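Local coordinates for protein 2-hydroxyhepta-2,4-diene-1, 7-dioateisomerase (Mycobacterium abscessus, PDB 3R6O) that probably works as a magnesium-dependent isomerase of the fumarylacetoacetate hydrolase family, acting on 2-hydroxyhepta-2,4-diene-1,7-dioate, at residues 103-108 / 276-281; 111-116 / 255-260; 150-155 / 192-197; 163-168 / 272-277; 179-184 / 233-238. All coordinates share one frame; numbering follows the deposited sequence.

Interaction 1. Residues 103-108 / 276-281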
# COMPACT_ATOMS: atom_id res chain seq x y z
N PRO A 103 6.14 -3.15 -6.18
CA PRO A 103 6.36 -1.83 -5.61
C PRO A 103 5.91 -1.83 -4.16
O PRO A 103 4.94 -2.53 -3.81
CB PRO A 103 5.44 -0.92 -6.44
CG PRO A 103 4.32 -1.77 -6.83
CD PRO A 103 4.92 -3.19 -7.00
N GLY A 104 6.58 -1.04 -3.33
CA GLY A 104 6.22 -0.97 -1.90
C GLY A 104 4.83 -0.39 -1.67
O GLY A 104 4.12 -0.79 -0.75
N GLN A 105 4.46 0.59 -2.51
CA GLN A 105 3.14 1.15 -2.48
C GLN A 105 2.82 1.73 -3.83
O GLN A 105 3.73 2.13 -4.57
CB GLN A 105 2.96 2.22 -1.40
CG GLN A 105 3.77 3.50 -1.60
CD GLN A 105 3.87 4.38 -0.37
OE1 GLN A 105 2.89 4.51 0.39
NE2 GLN A 105 5.05 5.01 -0.18
N VAL A 106 1.52 1.77 -4.13
CA VAL A 106 1.05 2.34 -5.38
C VAL A 106 0.06 3.45 -5.12
O VAL A 106 -1.04 3.21 -4.59
CB VAL A 106 0.42 1.27 -6.27
CG1 VAL A 106 -0.00 1.87 -7.64
CG2 VAL A 106 1.45 0.08 -6.40
N ILE A 107 0.50 4.66 -5.41
CA ILE A 107 -0.28 5.87 -5.22
C ILE A 107 -0.91 6.23 -6.55
O ILE A 107 -0.27 6.13 -7.59
CB ILE A 107 0.60 7.05 -4.76
CG1 ILE A 107 1.38 6.69 -3.50
CG2 ILE A 107 -0.28 8.34 -4.55
CD1 ILE A 107 0.59 6.11 -2.44
N ALA A 108 -2.18 6.62 -6.53
CA ALA A 108 -2.87 7.10 -7.74
C ALA A 108 -3.54 8.44 -7.46
O ALA A 108 -4.20 8.62 -6.39
CB ALA A 108 -3.96 6.07 -8.22
N ALA A 276 12.35 3.89 -2.94
CA ALA A 276 12.68 3.30 -4.23
C ALA A 276 11.76 2.13 -4.51
O ALA A 276 11.52 1.25 -3.64
CB ALA A 276 14.17 2.85 -4.27
N GLY A 277 11.21 2.16 -5.72
CA GLY A 277 10.32 1.15 -6.22
C GLY A 277 8.86 1.51 -6.09
O GLY A 277 8.03 0.85 -6.70
N ASP A 278 8.56 2.57 -5.35
CA ASP A 278 7.19 3.08 -5.25
C ASP A 278 6.77 3.63 -6.61
O ASP A 278 7.61 4.11 -7.40
CB ASP A 278 7.05 4.17 -4.20
CG ASP A 278 7.12 3.66 -2.77
OD1 ASP A 278 7.11 2.44 -2.50
OD2 ASP A 278 7.16 4.52 -1.89
N ILE A 279 5.48 3.52 -6.89
CA ILE A 279 4.89 3.98 -8.15
C ILE A 279 3.83 5.02 -7.85
O ILE A 279 3.01 4.83 -6.94
CB ILE A 279 4.17 2.81 -8.86
CG1 ILE A 279 5.21 1.76 -9.31
CG2 ILE A 279 3.34 3.26 -10.09
CD1 ILE A 279 4.52 0.55 -9.89
N ILE A 280 3.85 6.12 -8.61
CA ILE A 280 2.76 7.12 -8.58
C ILE A 280 2.09 7.22 -9.96
O ILE A 280 2.76 7.58 -10.93
CB ILE A 280 3.25 8.52 -8.11
CG1 ILE A 280 3.98 8.46 -6.75
CG2 ILE A 280 2.06 9.47 -7.94
CD1 ILE A 280 4.80 9.78 -6.43
N LEU A 281 0.80 6.91 -10.04
CA LEU A 281 -0.01 7.18 -11.23
C LEU A 281 -0.47 8.64 -11.16
O LEU A 281 -1.08 9.06 -10.15
CB LEU A 281 -1.23 6.24 -11.31
CG LEU A 281 -1.01 4.84 -11.89
CD1 LEU A 281 -0.07 4.14 -11.04
CD2 LEU A 281 -2.42 4.10 -11.98
O HOH W 1 8.89 0.59 -2.92

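Interaction 2. Residues 111-116 / 255-260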
# COMPACT_ATOMS: atom_id res chain seq x y z
N PHE A 111 -8.47 13.45 -10.26
CA PHE A 111 -8.71 14.83 -10.58
C PHE A 111 -7.44 15.65 -10.84
O PHE A 111 -7.35 16.80 -10.41
CB PHE A 111 -9.53 15.48 -9.46
CG PHE A 111 -10.70 14.62 -9.02
CD1 PHE A 111 -11.67 14.25 -9.94
CD2 PHE A 111 -10.81 14.18 -7.70
CE1 PHE A 111 -12.75 13.44 -9.57
CE2 PHE A 111 -11.88 13.40 -7.30
CZ PHE A 111 -12.85 13.01 -8.23
N ASN A 112 -6.50 15.07 -11.58
CA ASN A 112 -5.30 15.82 -11.93
C ASN A 112 -5.28 16.29 -13.39
O ASN A 112 -4.25 16.74 -13.89
CB ASN A 112 -4.04 15.06 -11.58
CG ASN A 112 -2.81 15.98 -11.57
OD1 ASN A 112 -2.90 17.15 -11.19
ND2 ASN A 112 -1.67 15.47 -12.02
N TYR A 113 -6.42 16.15 -14.05
CA TYR A 113 -6.64 16.71 -15.36
C TYR A 113 -7.98 17.45 -15.27
O TYR A 113 -8.86 17.04 -14.52
CB TYR A 113 -6.72 15.61 -16.42
CG TYR A 113 -5.39 15.03 -16.85
CD1 TYR A 113 -4.75 15.45 -18.04
CD2 TYR A 113 -4.74 14.11 -16.06
CE1 TYR A 113 -3.48 14.90 -18.41
CE2 TYR A 113 -3.48 13.57 -16.43
CZ TYR A 113 -2.87 13.97 -17.60
OH TYR A 113 -1.61 13.40 -17.94
N PRO A 114 -8.14 18.52 -16.04
CA PRO A 114 -9.43 19.26 -16.10
C PRO A 114 -10.62 18.51 -16.71
O PRO A 114 -11.76 18.72 -16.30
CB PRO A 114 -9.10 20.47 -16.96
CG PRO A 114 -7.77 20.22 -17.57
CD PRO A 114 -7.05 19.22 -16.76
N THR A 115 -10.35 17.67 -17.70
CA THR A 115 -11.41 16.93 -18.41
C THR A 115 -11.81 15.68 -17.65
O THR A 115 -12.77 15.00 -18.02
CB THR A 115 -10.98 16.59 -19.85
OG1 THR A 115 -9.76 15.83 -19.83
CG2 THR A 115 -10.79 17.88 -20.64
N HIS A 116 -11.04 15.36 -16.60
CA HIS A 116 -11.44 14.38 -15.61
C HIS A 116 -11.48 15.02 -14.21
O HIS A 116 -12.34 15.88 -13.94
CB HIS A 116 -10.49 13.19 -15.62
CG HIS A 116 -11.05 12.00 -14.90
ND1 HIS A 116 -11.27 10.79 -15.52
CD2 HIS A 116 -11.50 11.87 -13.63
CE1 HIS A 116 -11.78 9.95 -14.64
NE2 HIS A 116 -11.94 10.57 -13.49
N VAL A 255 0.97 18.05 -20.48
CA VAL A 255 0.91 19.50 -20.31
C VAL A 255 -0.41 19.94 -19.71
O VAL A 255 -0.53 21.08 -19.25
CB VAL A 255 1.12 20.28 -21.65
CG1 VAL A 255 2.49 19.98 -22.23
CG2 VAL A 255 0.01 19.98 -22.65
N ASP A 256 -1.41 19.06 -19.73
CA ASP A 256 -2.72 19.41 -19.18
C ASP A 256 -2.87 19.01 -17.73
O ASP A 256 -3.93 19.20 -17.12
CB ASP A 256 -3.82 18.79 -20.04
CG ASP A 256 -3.91 19.46 -21.40
OD1 ASP A 256 -3.99 20.72 -21.41
OD2 ASP A 256 -3.90 18.75 -22.44
N MET A 257 -1.80 18.46 -17.15
CA MET A 257 -1.84 18.13 -15.74
C MET A 257 -1.98 19.41 -14.91
O MET A 257 -1.27 20.39 -15.08
CB MET A 257 -0.62 17.34 -15.33
CG MET A 257 -0.51 15.97 -15.97
SD MET A 257 1.21 15.38 -15.91
CE MET A 257 1.30 14.80 -14.24
N THR A 258 -2.95 19.39 -14.01
CA THR A 258 -3.13 20.47 -13.05
C THR A 258 -1.86 20.55 -12.20
O THR A 258 -1.27 21.61 -12.04
CB THR A 258 -4.31 20.12 -12.14
OG1 THR A 258 -5.49 20.01 -12.92
CG2 THR A 258 -4.47 21.14 -11.04
N LEU A 259 -1.43 19.41 -11.69
CA LEU A 259 -0.13 19.31 -11.06
C LEU A 259 0.82 18.57 -11.98
O LEU A 259 0.65 17.36 -12.22
CB LEU A 259 -0.27 18.56 -9.75
CG LEU A 259 -1.09 19.24 -8.67
CD1 LEU A 259 -0.95 18.39 -7.39
CD2 LEU A 259 -0.60 20.67 -8.42
N GLY A 260 1.87 19.25 -12.44
CA GLY A 260 2.93 18.59 -13.22
C GLY A 260 3.70 17.56 -12.43
O GLY A 260 3.59 17.49 -11.18
O HOH W 2 -7.45 19.13 -11.45

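Interaction 3. Residues 150-155 / 192-197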
# COMPACT_ATOMS: atom_id res chain seq x y z
N ARG A 150 -16.84 -10.63 -10.22
CA ARG A 150 -18.24 -10.99 -10.04
C ARG A 150 -19.06 -9.86 -9.43
O ARG A 150 -20.20 -9.68 -9.78
CB ARG A 150 -18.38 -12.22 -9.10
CG ARG A 150 -17.26 -13.20 -9.19
CD ARG A 150 -17.66 -14.60 -8.74
NE ARG A 150 -17.67 -14.63 -7.29
CZ ARG A 150 -16.58 -14.70 -6.52
NH1 ARG A 150 -15.36 -14.76 -7.06
NH2 ARG A 150 -16.71 -14.70 -5.20
N THR A 151 -18.47 -9.11 -8.51
CA THR A 151 -19.18 -8.04 -7.79
C THR A 151 -19.30 -6.66 -8.51
O THR A 151 -19.70 -5.67 -7.89
CB THR A 151 -18.54 -7.83 -6.42
OG1 THR A 151 -17.15 -7.54 -6.59
CG2 THR A 151 -18.64 -9.09 -5.57
N SER A 152 -18.93 -6.56 -9.80
CA SER A 152 -18.96 -5.28 -10.48
C SER A 152 -19.57 -5.37 -11.85
O SER A 152 -19.23 -6.25 -12.65
CB SER A 152 -17.56 -4.65 -10.59
OG SER A 152 -17.64 -3.42 -11.30
N HIS A 153 -20.45 -4.42 -12.11
CA HIS A 153 -21.08 -4.23 -13.41
C HIS A 153 -20.76 -2.82 -13.95
O HIS A 153 -21.45 -2.30 -14.82
CB HIS A 153 -22.60 -4.37 -13.24
CG HIS A 153 -23.05 -5.77 -12.95
ND1 HIS A 153 -22.86 -6.39 -11.73
CD2 HIS A 153 -23.75 -6.65 -13.71
CE1 HIS A 153 -23.38 -7.60 -11.77
NE2 HIS A 153 -23.94 -7.79 -12.95
N ALA A 154 -19.68 -2.21 -13.44
CA ALA A 154 -19.32 -0.86 -13.86
C ALA A 154 -17.82 -0.69 -13.78
O ALA A 154 -17.34 0.14 -13.02
CB ALA A 154 -20.03 0.18 -13.00
N LEU A 155 -17.10 -1.48 -14.57
CA LEU A 155 -15.65 -1.45 -14.59
C LEU A 155 -15.12 -0.40 -15.56
O LEU A 155 -15.41 -0.46 -16.78
CB LEU A 155 -15.07 -2.82 -14.97
CG LEU A 155 -13.56 -2.99 -14.71
CD1 LEU A 155 -13.28 -2.94 -13.23
CD2 LEU A 155 -13.06 -4.30 -15.35
N ALA A 192 -13.63 -0.15 -10.32
CA ALA A 192 -14.95 -0.71 -10.33
C ALA A 192 -15.80 0.34 -9.63
O ALA A 192 -15.79 0.43 -8.41
CB ALA A 192 -14.98 -2.04 -9.56
N ARG A 193 -16.52 1.15 -10.41
CA ARG A 193 -17.09 2.39 -9.86
C ARG A 193 -18.27 2.12 -8.95
O ARG A 193 -18.55 2.93 -8.04
CB ARG A 193 -17.49 3.34 -11.00
CG ARG A 193 -16.30 3.79 -11.76
CD ARG A 193 -16.31 5.25 -12.11
NE ARG A 193 -15.24 5.53 -13.07
CZ ARG A 193 -13.99 5.86 -12.78
NH1 ARG A 193 -13.58 6.01 -11.51
NH2 ARG A 193 -13.13 6.11 -13.77
N ASP A 194 -18.97 1.02 -9.20
CA ASP A 194 -20.12 0.60 -8.38
C ASP A 194 -19.66 0.04 -7.04
O ASP A 194 -20.30 0.26 -6.03
CB ASP A 194 -21.02 -0.37 -9.12
CG ASP A 194 -20.30 -1.60 -9.73
OD1 ASP A 194 -19.06 -1.66 -9.92
OD2 ASP A 194 -21.05 -2.51 -10.13
N VAL A 195 -18.52 -0.64 -7.03
CA VAL A 195 -17.91 -1.07 -5.78
C VAL A 195 -17.36 0.13 -4.97
O VAL A 195 -17.41 0.15 -3.76
CB VAL A 195 -16.77 -2.05 -6.07
CG1 VAL A 195 -16.00 -2.32 -4.81
CG2 VAL A 195 -17.35 -3.36 -6.71
N ALA A 196 -16.76 1.07 -5.68
CA ALA A 196 -16.17 2.25 -5.10
C ALA A 196 -17.20 3.18 -4.47
O ALA A 196 -16.91 3.79 -3.46
CB ALA A 196 -15.39 3.01 -6.15
N LEU A 197 -18.36 3.30 -5.10
CA LEU A 197 -19.50 4.09 -4.57
C LEU A 197 -20.75 3.24 -4.47
O LEU A 197 -21.68 3.39 -5.27
CB LEU A 197 -19.77 5.31 -5.45
CG LEU A 197 -18.57 6.27 -5.52
CD1 LEU A 197 -18.82 7.36 -6.57
CD2 LEU A 197 -18.28 6.91 -4.17

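Interaction 4. Residues 163-168 / 272-277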
# COMPACT_ATOMS: atom_id res chain seq x y z
N VAL A 163 5.07 7.60 -12.57
CA VAL A 163 6.50 7.72 -12.26
C VAL A 163 6.82 6.69 -11.20
O VAL A 163 6.00 6.34 -10.32
CB VAL A 163 6.96 9.11 -11.76
CG1 VAL A 163 6.86 10.11 -12.88
CG2 VAL A 163 6.17 9.56 -10.57
N VAL A 164 8.05 6.22 -11.31
CA VAL A 164 8.63 5.30 -10.42
C VAL A 164 9.74 5.99 -9.62
O VAL A 164 10.64 6.60 -10.20
CB VAL A 164 9.24 4.13 -11.18
CG1 VAL A 164 9.88 3.19 -10.22
CG2 VAL A 164 8.17 3.38 -12.01
N ILE A 165 9.71 5.81 -8.30
CA ILE A 165 10.62 6.51 -7.41
C ILE A 165 11.95 5.76 -7.38
O ILE A 165 11.98 4.52 -7.33
CB ILE A 165 10.04 6.58 -5.98
CG1 ILE A 165 8.71 7.33 -5.95
CG2 ILE A 165 10.98 7.21 -5.01
CD1 ILE A 165 8.76 8.77 -6.47
N GLY A 166 13.04 6.51 -7.43
CA GLY A 166 14.38 5.91 -7.50
C GLY A 166 15.24 6.17 -6.28
O GLY A 166 16.17 5.42 -6.04
N LYS A 167 14.95 7.23 -5.53
CA LYS A 167 15.63 7.53 -4.29
C LYS A 167 14.58 7.90 -3.30
O LYS A 167 13.69 8.66 -3.63
CB LYS A 167 16.56 8.75 -4.40
CG LYS A 167 17.75 8.59 -5.30
CD LYS A 167 18.77 7.57 -4.80
CE LYS A 167 19.30 7.85 -3.41
NZ LYS A 167 20.32 6.81 -3.05
N PRO A 168 14.73 7.41 -2.06
CA PRO A 168 13.74 7.70 -1.02
C PRO A 168 13.67 9.18 -0.67
O PRO A 168 14.65 9.91 -0.80
CB PRO A 168 14.22 6.90 0.18
CG PRO A 168 15.71 6.74 -0.03
CD PRO A 168 15.93 6.74 -1.52
N ILE A 272 3.25 11.62 2.49
CA ILE A 272 3.65 10.20 2.40
C ILE A 272 5.15 10.04 2.07
O ILE A 272 5.64 10.55 1.08
CB ILE A 272 2.82 9.44 1.32
CG1 ILE A 272 1.34 9.45 1.71
CG2 ILE A 272 3.31 8.02 1.17
CD1 ILE A 272 0.38 8.99 0.59
N ALA A 273 5.88 9.35 2.95
CA ALA A 273 7.27 9.06 2.74
C ALA A 273 7.42 7.99 1.64
O ALA A 273 6.73 6.98 1.65
CB ALA A 273 7.92 8.62 4.07
N LEU A 274 8.29 8.27 0.67
CA LEU A 274 8.43 7.41 -0.50
C LEU A 274 9.76 6.63 -0.47
O LEU A 274 10.77 7.15 -0.01
CB LEU A 274 8.38 8.28 -1.76
CG LEU A 274 7.10 9.06 -2.02
CD1 LEU A 274 7.27 10.00 -3.27
CD2 LEU A 274 5.93 8.10 -2.18
N ARG A 275 9.73 5.41 -0.98
CA ARG A 275 10.91 4.56 -1.14
C ARG A 275 11.11 4.21 -2.61
O ARG A 275 10.16 4.21 -3.41
CB ARG A 275 10.71 3.26 -0.36
CG ARG A 275 10.49 3.50 1.13
CD ARG A 275 10.30 2.23 1.89
NE ARG A 275 10.14 2.51 3.33
CZ ARG A 275 9.51 1.74 4.22
NH1 ARG A 275 8.95 0.57 3.88
NH2 ARG A 275 9.41 2.15 5.48
N ALA A 276 12.35 3.89 -2.94
CA ALA A 276 12.68 3.30 -4.23
C ALA A 276 11.76 2.13 -4.51
O ALA A 276 11.52 1.25 -3.64
CB ALA A 276 14.17 2.85 -4.27
N GLY A 277 11.21 2.16 -5.72
CA GLY A 277 10.32 1.15 -6.22
C GLY A 277 8.86 1.51 -6.09
O GLY A 277 8.03 0.85 -6.70

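Interaction 5. Residues 179-184 / 233-238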
# COMPACT_ATOMS: atom_id res chain seq x y z
N LYS A 179 15.38 14.28 -9.15
CA LYS A 179 16.44 13.47 -8.53
C LYS A 179 15.92 12.19 -7.84
O LYS A 179 16.72 11.28 -7.59
CB LYS A 179 17.24 14.29 -7.52
N HIS A 180 14.62 12.15 -7.54
CA HIS A 180 13.96 11.01 -6.91
C HIS A 180 13.18 10.11 -7.85
O HIS A 180 12.55 9.13 -7.40
CB HIS A 180 13.02 11.48 -5.78
CG HIS A 180 13.73 12.14 -4.65
ND1 HIS A 180 14.09 11.48 -3.50
CD2 HIS A 180 14.18 13.41 -4.51
CE1 HIS A 180 14.72 12.32 -2.70
NE2 HIS A 180 14.78 13.50 -3.28
N VAL A 181 13.14 10.43 -9.15
CA VAL A 181 12.40 9.62 -10.10
C VAL A 181 13.37 8.80 -10.96
O VAL A 181 14.22 9.33 -11.66
CB VAL A 181 11.41 10.49 -10.97
CG1 VAL A 181 10.87 9.69 -12.11
CG2 VAL A 181 10.26 11.04 -10.07
N ALA A 182 13.23 7.48 -10.88
CA ALA A 182 14.03 6.58 -11.68
C ALA A 182 13.53 6.60 -13.11
O ALA A 182 14.29 6.39 -14.02
CB ALA A 182 13.99 5.17 -11.12
N GLY A 183 12.22 6.76 -13.32
CA GLY A 183 11.71 6.83 -14.69
C GLY A 183 10.19 6.79 -14.77
O GLY A 183 9.51 7.15 -13.80
N TYR A 184 9.68 6.36 -15.92
CA TYR A 184 8.27 6.50 -16.23
C TYR A 184 7.71 5.22 -16.84
O TYR A 184 8.43 4.48 -17.54
CB TYR A 184 8.04 7.61 -17.26
CG TYR A 184 8.68 8.95 -17.06
CD1 TYR A 184 7.95 10.02 -16.56
CD2 TYR A 184 9.97 9.19 -17.47
CE1 TYR A 184 8.51 11.28 -16.42
CE2 TYR A 184 10.55 10.44 -17.35
CZ TYR A 184 9.81 11.49 -16.83
OH TYR A 184 10.40 12.74 -16.73
N THR A 233 17.51 16.74 -16.84
CA THR A 233 17.51 17.65 -15.68
C THR A 233 16.11 18.14 -15.31
O THR A 233 15.92 18.77 -14.25
CB THR A 233 18.43 18.86 -15.92
OG1 THR A 233 18.03 19.56 -17.11
CG2 THR A 233 19.86 18.39 -16.04
N THR A 234 15.14 17.82 -16.16
CA THR A 234 13.75 18.14 -15.91
C THR A 234 12.90 16.94 -16.29
O THR A 234 13.40 15.94 -16.83
CB THR A 234 13.28 19.33 -16.72
OG1 THR A 234 13.53 19.06 -18.11
CG2 THR A 234 14.00 20.61 -16.30
N PHE A 235 11.61 17.02 -16.01
CA PHE A 235 10.69 15.96 -16.43
C PHE A 235 10.38 16.09 -17.91
O PHE A 235 10.50 17.18 -18.49
CB PHE A 235 9.40 16.00 -15.59
CG PHE A 235 9.62 15.51 -14.20
CD1 PHE A 235 9.54 14.15 -13.91
CD2 PHE A 235 9.98 16.38 -13.19
CE1 PHE A 235 9.82 13.70 -12.64
CE2 PHE A 235 10.23 15.94 -11.94
CZ PHE A 235 10.14 14.60 -11.65
N GLU A 236 10.04 14.97 -18.52
CA GLU A 236 9.70 14.93 -19.93
C GLU A 236 8.20 15.09 -20.09
O GLU A 236 7.43 15.10 -19.12
CB GLU A 236 10.16 13.61 -20.57
CG GLU A 236 11.68 13.38 -20.50
CD GLU A 236 12.20 12.51 -21.62
OE1 GLU A 236 11.48 12.29 -22.62
OE2 GLU A 236 13.36 12.07 -21.52
N THR A 237 7.82 15.29 -21.33
CA THR A 237 6.43 15.43 -21.74
C THR A 237 6.03 14.17 -22.51
O THR A 237 6.84 13.61 -23.27
CB THR A 237 6.32 16.71 -22.55
OG1 THR A 237 6.55 17.81 -21.65
CG2 THR A 237 4.97 16.86 -23.24
N PHE A 238 4.79 13.72 -22.29
CA PHE A 238 4.25 12.56 -23.00
C PHE A 238 2.88 12.84 -23.59
O PHE A 238 2.10 13.61 -23.03
CB PHE A 238 4.14 11.36 -22.08
CG PHE A 238 5.41 11.06 -21.41
CD1 PHE A 238 6.30 10.14 -21.94
CD2 PHE A 238 5.75 11.73 -20.26
CE1 PHE A 238 7.49 9.91 -21.32
CE2 PHE A 238 6.92 11.48 -19.63
CZ PHE A 238 7.80 10.58 -20.16
O HOH W 3 12.95 13.01 -17.08

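Interaction 1. Residues 103-108 / 276-281
Strands 106-108 and 279-281 run parallel, their axes 4.6 Å apart and at 17°, and pair V106 with I279, I107 with I280 and A108 with L281. The ladder is I279 N to Q105 O, I107 N to I279 O and L281 N to I107 O. V106, A108, I279 and L281 point to one face of the sheet, where V106 CG1 lies 4.1 Å from L281 CD1 and the CB atoms of A108 and L281 meet. On the other face I107 CB touches I280 CG1. Ahead of the strands, Q105 and D278 cross. Q105 CG sits between its own backbone N and carbonyl carbon (chi1 66°), and the extended chain carries NE2 to D278 OD2 at 2.8 Å. That bond is nearly straight and lies in the amide plane, yet comes down on the carboxylate from above, the planes 72° apart. NE2 also bonds A273 O, while OE1 bonds S135 OG of the second subunit. D278 OD1 takes a weak bond from Q105 N and a 2.6 Å bond from a water that also links G104 N and A276 O. OD2 also accepts from R275 N. These donors should favour the charged carboxylate, and the Q105 amide ties the residues before the strands to the second subunit; A108's side chain lies about 4 Å from the magnesium ion, and L281 packs on its ligand E160.

Interaction 2. Residues 111-116 / 255-260
Three hydrogen bonds join N112 to the backbone of 258-259, and the side-chain amide makes two of them. With CG anti to the backbone N (chi1 -164°), the amide lies against L259: OD1 accepts from L259 N at 2.7 Å, and ND2 gives to L259 O at 3.0 Å. The second bond is nearly straight, lies in the amide plane and uses a lone pair of the carbonyl. Gripped at both ends, the amide is fixed in its rotation, and ND2 has a further acceptor in T282 O. The third bond is T258 N to N112 O, with the donor well above the carbonyl plane; M257 CA adds a CH contact to the same oxygen at 3.3 Å. One water closes the polar set, 2.6 Å from F111 O and 2.6 Å from T258 OG1.

The rest is van der Waals contact. M257 CG packs obliquely on the Y113 ring, 3.5 Å from CZ, and its CE methyl reaches N112 ND2. P114 CD touches D256 O at 3.1 Å.

Here an asparagine, its side chain about 8 Å from the magnesium ion, pairs with both the N-H and the C=O of one residue, clasping the loop that follows strand 106-110 to the loop leading into helix 261-269.

Interaction 3. Residues 150-155 / 192-197
S152 and D194 face each other where an ST turn in 150-155 meets the first turn of helix 193-196. S152 points its CB at the helix and swings OG opposite its backbone N (chi1 178°), which brings OG to D194 OD1 at 2.6 Å on the syn lone pair. The same OG accepts from A154 N at 3.2 Å, closing the turn. D194 points at the turn with its CG between its own backbone N and carbonyl carbon (chi1 52°), a torsion that turns both carboxylate oxygens to S152 and H153. OD2 takes H153 N at 2.8 Å, almost straight and again from the syn side. A154 CB rests 3.7 Å from D194 OD1, and A192 CB, at the N-cap residue of the helix, lies 3.5 Å from S152 OG.

One residue on, V195 CG2 lies 3.5 Å from T151 O. Beyond the turn comes a single antiparallel non-hydrogen-bonded pair, L155 with A192, and L155 CD1 lies over A192. The R193 side chain leads away to salt bridges with D156 and with E158, a known magnesium ligand of this protein not bound to the ion in this chain. R193 N, the first in the helix, gives its hydrogen to A154 O at 2.9 Å.

Interaction 4. Residues 163-168 / 272-277
I165, at the end of strand 155-165, carries most of the side-chain contact with 272-277, and it can be followed outward from the backbone. Its CB lies 3.5 Å from R275 O. There the chain forks. CG2, anti to the backbone N, stays against the same R275 carbonyl, also at 3.5 Å. CG1 takes the position beside the backbone N (chi1 -60°) and approaches L274 CD1 at 4.0 Å; the CD1 methyl then closes on L274 CD1 at 3.7 Å. The two side chains cross at about a right angle, and CD1 is the leucine branch touched. I280 lies against both of them.

The backbone of I165 works as well. Its O accepts from G277 N at 3.0 Å, and A276 CA adds a CH contact to that oxygen. A276 CB lies 3.7 Å from G166 O. Past the strand, P168 lies alongside L274 and R275, its CA making a CA-H...O contact with L274 O at 3.2 Å. G277 has a positive phi of 98°, a conformation that suits glycine, and turns the chain toward strand 279-281.

Beyond G277 the pairing goes on in antiparallel fashion, I165 N to D278 O and I280 N to V163 O. The loop after helix 261-269 thus enters the mixed sheet as an inner strand, antiparallel to 155-165; A273 and R275 also meet the second subunit.

Interaction 5. Residues 179-184 / 233-238
V181 makes the first contact along 179-184. Its CG2 meets F235 at the ring edge, near the ring plane, 3.7 Å from CE1, and the two side chains cross at about a right angle. A182 and G183 follow as a classic beta bulge, both facing V164 on the neighbouring strand 155-165. They take no part across the contact, which passes to Y184.

Y184 does most of the work. With CG beside the backbone N and anti to the carbonyl carbon (chi1 -49°), its ring reaches out to the loop, where F238 covers one face and F235 CD1 comes up beside the hydroxyl, 3.3 Å from OH. F238 comes edge-to-face: its CZ stands 3.5 Å above the tyrosine ring, over its centre, and the ring planes are 58° apart, with centroids 4.7 Å from each other. F261 makes a further edge-to-face pair with Y184. At the far end of the ring, the hydroxyl accepts a bond from E236 N at 2.9 Å, well aligned at 163°. The same OH gives its hydrogen to a water at 2.6 Å, which in turn donates to T234 O at 3.0 Å. The carboxylate of E236 turns elsewhere, to a salt bridge with K310, whose charge also makes a cation-pi contact with F238.

The tyrosine OH thus has one hydrogen accepted from E236 N and one given to the water, and the polar end of a buried aromatic is satisfied. E236 N directly, and T234 O through the water, bind this hydroxyl; its bonds probably keep the ring from swinging, with F238 packed on its face.

Interaction 1 is the buried one, a parallel strand pair near one end of the chain's large sheet, while interactions 2 to 5 are partly buried and lean on loops. Interactions 1 and 4 share A276 and G277, and both touch the second subunit; strand 155-165 of interaction 4 lies between strand 279-281 of interaction 1 and strand 181-192 of interaction 5, so these three follow one another across the sheet. Their chemistry shifts from backbone ladder to mixed isoleucine-leucine packing to aromatic contact. Interactions 2 and 3 depend instead on polar side chains, an asparagine amide in one, an aspartate with a serine in the other, and meet only where H116 approaches R193.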